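Local coordinates for protein uronate isomerase (PDB 2Q01) that catalyses the isomerisation of D-glucuronate to D-fructuronate and of D-galacturonate to D-tagaturonate in the breakdown of uronic acids, at residues B[210-213]-B[214-217]; B[230-233]-B[234-238]. One frame throughout, in Å; residues are numbered along the deposited sequence.

Contact 1. Residues B[210-213]-B[214-217]; sequences SPRA and FERF
The first turns of helix 210-221 bring Ser210 and Phe214 together, four residues apart on a buried side of the helix. The backbone begins the regular i to i+4 pattern here. Phe214 N gives a nearly straight hydrogen bond to Ser210 O (2.8 Å, 163°). The bond from Glu215 N to Pro211 O is longer, at 3.3 Å, and more bent. Arg216 N to Arg212 O and Phe217 N to Ala213 O carry the pattern on.

The Phe214 ring turns an edge back to Ser210. Its CD1 lies 3.3 Å from Ser210 O, which sits near the ring plane. Ser210 OG is 3.4 Å from the same CD1. This hydroxyl stands anti to its own nitrogen (chi1 -175°) and hydrogen-bonds to Ala201 O, in the chain just before the helix. Phe205 meets the Phe214 ring from outside the helix. With an alanine here in place of the ring, a gap beside Ser210 is likely to open, and Phe205 would probably lose one aromatic neighbour.

Arg216, only partly exposed, has CG between the backbone N and the carbonyl carbon (chi1 50°), which brings CG to 3.2 Å from Arg212 O. Arg212 and Glu215 carry opposite charges, but Arg212 NE and Glu215 OE2 stay 5.1 Å apart, so no salt bridge forms. The chemistry is therefore two-sided: aromatic packing covers the buried side, and long polar chains line the exposed one.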
loop_
_atom_site.group_PDB
_atom_site.type_symbol
_atom_site.label_atom_id
_atom_site.label_comp_id
_atom_site.label_asym_id
_atom_site.label_seq_id
_atom_site.Cartn_x
_atom_site.Cartn_y
_atom_site.Cartn_z
ATOM N N SER B 210 16.026 26.214 17.946
ATOM C CA SER B 210 15.832 25.788 19.340
ATOM C C SER B 210 16.484 26.671 20.433
ATOM O O SER B 210 15.828 26.934 21.442
ATOM C CB SER B 210 16.222 24.311 19.520
ATOM O OG SER B 210 15.943 23.849 20.829
ATOM N N PRO B 211 17.767 27.100 20.268
ATOM C CA PRO B 211 18.341 27.999 21.289
ATOM C C PRO B 211 17.603 29.327 21.525
ATOM O O PRO B 211 17.498 29.769 22.671
ATOM C CB PRO B 211 19.766 28.263 20.776
ATOM C CG PRO B 211 19.737 27.907 19.349
ATOM C CD PRO B 211 18.777 26.775 19.242
ATOM N N ARG B 212 17.092 29.945 20.463
ATOM C CA ARG B 212 16.256 31.133 20.608
ATOM C C ARG B 212 14.884 30.775 21.180
ATOM O O ARG B 212 14.321 31.543 21.955
ATOM C CB ARG B 212 16.109 31.879 19.281
ATOM C CG ARG B 212 15.685 33.337 19.437
ATOM C CD ARG B 212 16.129 34.195 18.256
ATOM N NE ARG B 212 17.588 34.275 18.135
ATOM C CZ ARG B 212 18.241 35.160 17.383
ATOM N NH1 ARG B 212 19.566 35.140 17.343
ATOM N NH2 ARG B 212 17.579 36.067 16.675
ATOM N N ALA B 213 14.368 29.605 20.805
ATOM C CA ALA B 213 13.097 29.105 21.321
ATOM C C ALA B 213 13.146 28.864 22.828
ATOM O O ALA B 213 12.220 29.241 23.537
ATOM C CB ALA B 213 12.683 27.838 20.599
ATOM N N PHE B 214 14.231 28.249 23.300
ATOM C CA PHE B 214 14.463 28.014 24.729
ATOM C C PHE B 214 14.591 29.312 25.514
ATOM O O PHE B 214 14.188 29.386 26.679
ATOM C CB PHE B 214 15.743 27.201 24.933
ATOM C CG PHE B 214 15.518 25.732 25.096
ATOM C CD1 PHE B 214 15.498 24.887 23.994
ATOM C CD2 PHE B 214 15.353 25.186 26.357
ATOM C CE1 PHE B 214 15.301 23.521 24.153
ATOM C CE2 PHE B 214 15.150 23.832 26.531
ATOM C CZ PHE B 214 15.127 22.993 25.428
ATOM N N GLU B 215 15.164 30.322 24.867
ATOM C CA GLU B 215 15.420 31.617 25.481
ATOM C C GLU B 215 14.114 32.338 25.784
ATOM O O GLU B 215 13.899 32.777 26.916
ATOM C CB GLU B 215 16.311 32.463 24.567
ATOM C CG GLU B 215 17.238 33.424 25.300
ATOM C CD GLU B 215 18.257 34.091 24.380
ATOM O OE1 GLU B 215 19.377 34.384 24.853
ATOM O OE2 GLU B 215 17.947 34.324 23.191
ATOM N N ARG B 216 13.235 32.435 24.786
ATOM C CA ARG B 216 11.935 33.083 24.980
ATOM C C ARG B 216 10.894 32.197 25.674
ATOM O O ARG B 216 9.893 32.704 26.174
ATOM C CB ARG B 216 11.401 33.734 23.691
ATOM C CG ARG B 216 11.401 32.871 22.455
ATOM C CD ARG B 216 11.345 33.730 21.196
ATOM N NE ARG B 216 10.023 34.318 20.974
ATOM C CZ ARG B 216 9.230 34.040 19.939
ATOM N NH1 ARG B 216 9.617 33.183 19.001
ATOM N NH2 ARG B 216 8.045 34.631 19.835
ATOM N N PHE B 217 11.150 30.890 25.726
ATOM C CA PHE B 217 10.381 29.946 26.558
ATOM C C PHE B 217 10.576 30.274 28.048
ATOM O O PHE B 217 9.638 30.171 28.837
ATOM C CB PHE B 217 10.808 28.507 26.216
ATOM C CG PHE B 217 10.086 27.408 26.979
ATOM C CD1 PHE B 217 10.760 26.232 27.284
ATOM C CD2 PHE B 217 8.746 27.512 27.342
ATOM C CE1 PHE B 217 10.129 25.199 27.969
ATOM C CE2 PHE B 217 8.111 26.485 28.035
ATOM C CZ PHE B 217 8.802 25.326 28.340
#

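Contact 2. Residues B[230-233]-B[234-238]; sequences SYLE and AHRLR
Helix 228-244 pairs Tyr231 with His235 on its buried side and Glu233 with Arg236 on its outer side. Tyr231 CG lies anti to the backbone N and beside the carbonyl carbon (chi1 165°), which leans the ring toward the next turn and His235. The two rings form a T-shaped pair, with planes at 87° and centroids 4.7 Å apart. The CD2 edge of His235 points at one face of Tyr231, toward the rim, and CD2 comes to 3.6 Å from Tyr231 CE2.

The same imidazole reaches the phenol oxygen. His235 NE2 donates to Tyr231 OH at 3.1 Å, and the bond is nearly straight (168°). The oxygen lies almost in the imidazole plane. Tyr231 OH also bonds Val202 O, and His235 ND1 bonds Tyr197 OH. Both imidazole nitrogens are therefore held, which fixes the turn of this ring. From helix 281-302, Met291 packs on Tyr231 and Met295 on His235. Phe271 meets the Tyr231 ring.

Glu233 bends at its second torsion and turns its carboxylate toward Arg236 and Leu237, in the following turn. Arg236 extends from CG to NE and crosses it at about a right angle. Arg236 NH1 forms a salt bridge to Glu233 OE2 at 2.9 Å, reaching the oxygen from above the carboxylate plane. Leu232 O lies over one face of the guanidinium. The other carboxylate oxygen, Glu233 OE1, rests 3.7 Å from Leu237 CG.

Buried polar groups are matched by directed hydrogen bonds. On the outer side a bent bridge pairs opposite charges, and solvent probably weakens it.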
loop_
_atom_site.group_PDB
_atom_site.type_symbol
_atom_site.label_atom_id
_atom_site.label_comp_id
_atom_site.label_asym_id
_atom_site.label_seq_id
_atom_site.Cartn_x
_atom_site.Cartn_y
_atom_site.Cartn_z
ATOM N N SER B 230 12.245 22.241 36.473
ATOM C CA SER B 230 11.639 23.536 36.171
ATOM C C SER B 230 11.433 23.778 34.670
ATOM O O SER B 230 10.778 24.746 34.280
ATOM C CB SER B 230 12.425 24.678 36.824
ATOM O OG SER B 230 13.777 24.677 36.420
ATOM N N TYR B 231 12.001 22.906 33.839
ATOM C CA TYR B 231 11.689 22.863 32.410
ATOM C C TYR B 231 10.310 22.227 32.268
ATOM O O TYR B 231 9.483 22.660 31.458
ATOM C CB TYR B 231 12.754 22.058 31.659
ATOM C CG TYR B 231 12.391 21.637 30.247
ATOM C CD1 TYR B 231 12.579 22.505 29.166
ATOM C CD2 TYR B 231 11.896 20.357 29.987
ATOM C CE1 TYR B 231 12.263 22.117 27.874
ATOM C CE2 TYR B 231 11.568 19.962 28.697
ATOM C CZ TYR B 231 11.758 20.843 27.647
ATOM O OH TYR B 231 11.439 20.451 26.372
ATOM N N LEU B 232 10.076 21.199 33.078
ATOM C CA LEU B 232 8.786 20.537 33.153
ATOM C C LEU B 232 7.710 21.434 33.760
ATOM O O LEU B 232 6.566 21.419 33.298
ATOM C CB LEU B 232 8.898 19.227 33.933
ATOM C CG LEU B 232 9.663 18.083 33.267
ATOM C CD1 LEU B 232 9.509 16.822 34.089
ATOM C CD2 LEU B 232 9.182 17.862 31.839
ATOM N N GLU B 233 8.077 22.214 34.779
ATOM C CA GLU B 233 7.176 23.228 35.341
ATOM C C GLU B 233 6.819 24.317 34.342
ATOM O O GLU B 233 5.696 24.810 34.340
ATOM C CB GLU B 233 7.751 23.868 36.606
ATOM C CG GLU B 233 7.098 23.379 37.893
ATOM C CD GLU B 233 5.594 23.621 37.927
ATOM O OE1 GLU B 233 5.167 24.772 37.689
ATOM O OE2 GLU B 233 4.840 22.658 38.195
ATOM N N ALA B 234 7.782 24.679 33.499
ATOM C CA ALA B 234 7.570 25.663 32.447
ATOM C C ALA B 234 6.591 25.167 31.386
ATOM O O ALA B 234 5.853 25.960 30.814
ATOM C CB ALA B 234 8.889 26.043 31.815
ATOM N N HIS B 235 6.591 23.860 31.131
ATOM C CA HIS B 235 5.639 23.247 30.207
ATOM C C HIS B 235 4.231 23.199 30.786
ATOM O O HIS B 235 3.257 23.404 30.063
ATOM C CB HIS B 235 6.072 21.835 29.842
ATOM C CG HIS B 235 6.989 21.762 28.664
ATOM N ND1 HIS B 235 6.594 22.113 27.392
ATOM C CD2 HIS B 235 8.268 21.335 28.556
ATOM C CE1 HIS B 235 7.597 21.929 26.553
ATOM N NE2 HIS B 235 8.624 21.455 27.233
ATOM N N ARG B 236 4.135 22.920 32.086
ATOM C CA ARG B 236 2.852 22.870 32.778
ATOM C C ARG B 236 2.188 24.240 32.834
ATOM O O ARG B 236 0.991 24.362 32.564
ATOM C CB ARG B 236 3.015 22.313 34.186
ATOM C CG ARG B 236 3.248 20.824 34.238
ATOM C CD ARG B 236 3.216 20.309 35.674
ATOM N NE ARG B 236 4.083 19.142 35.822
ATOM C CZ ARG B 236 5.306 19.169 36.347
ATOM N NH1 ARG B 236 5.822 20.302 36.812
ATOM N NH2 ARG B 236 6.013 18.050 36.419
ATOM N N LEU B 237 2.975 25.262 33.167
ATOM C CA LEU B 237 2.489 26.637 33.235
ATOM C C LEU B 237 2.063 27.177 31.871
ATOM O O LEU B 237 1.088 27.924 31.775
ATOM C CB LEU B 237 3.539 27.558 33.866
ATOM C CG LEU B 237 3.878 27.395 35.354
ATOM C CD1 LEU B 237 4.862 28.471 35.771
ATOM C CD2 LEU B 237 2.641 27.421 36.254
ATOM N N ARG B 238 2.787 26.796 30.822
ATOM C CA ARG B 238 2.447 27.229 29.469
ATOM C C ARG B 238 1.223 26.503 28.930
ATOM O O ARG B 238 0.388 27.111 28.277
ATOM C CB ARG B 238 3.638 27.093 28.511
ATOM C CG ARG B 238 4.728 28.140 28.734
ATOM C CD ARG B 238 4.158 29.536 28.783
ATOM N NE ARG B 238 3.845 30.049 27.456
ATOM C CZ ARG B 238 3.002 31.049 27.218
ATOM N NH1 ARG B 238 2.792 31.453 25.973
ATOM N NH2 ARG B 238 2.367 31.639 28.220
#

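In the fold
Contact 1 comes first along the chain, in the opening turns of helix 210-221. Contact 2 follows in helix 228-244. Each is local to its helix and closes no long loop. They stand in series, neither nested nor crossed, with their centres about 14 Å apart. The short connection 222-227 brings the second helix back against the first. There Phe217 packs on Ala234, with Phe217 CZ 3.5 Å from Ala234 CB, and Phe214 meets Tyr231. Contact 1 thus meets contact 2 through its two phenylalanines, and contact 2 carries the packing on to helix 281-302, within a uronate isomerase fold related to the TIM barrels.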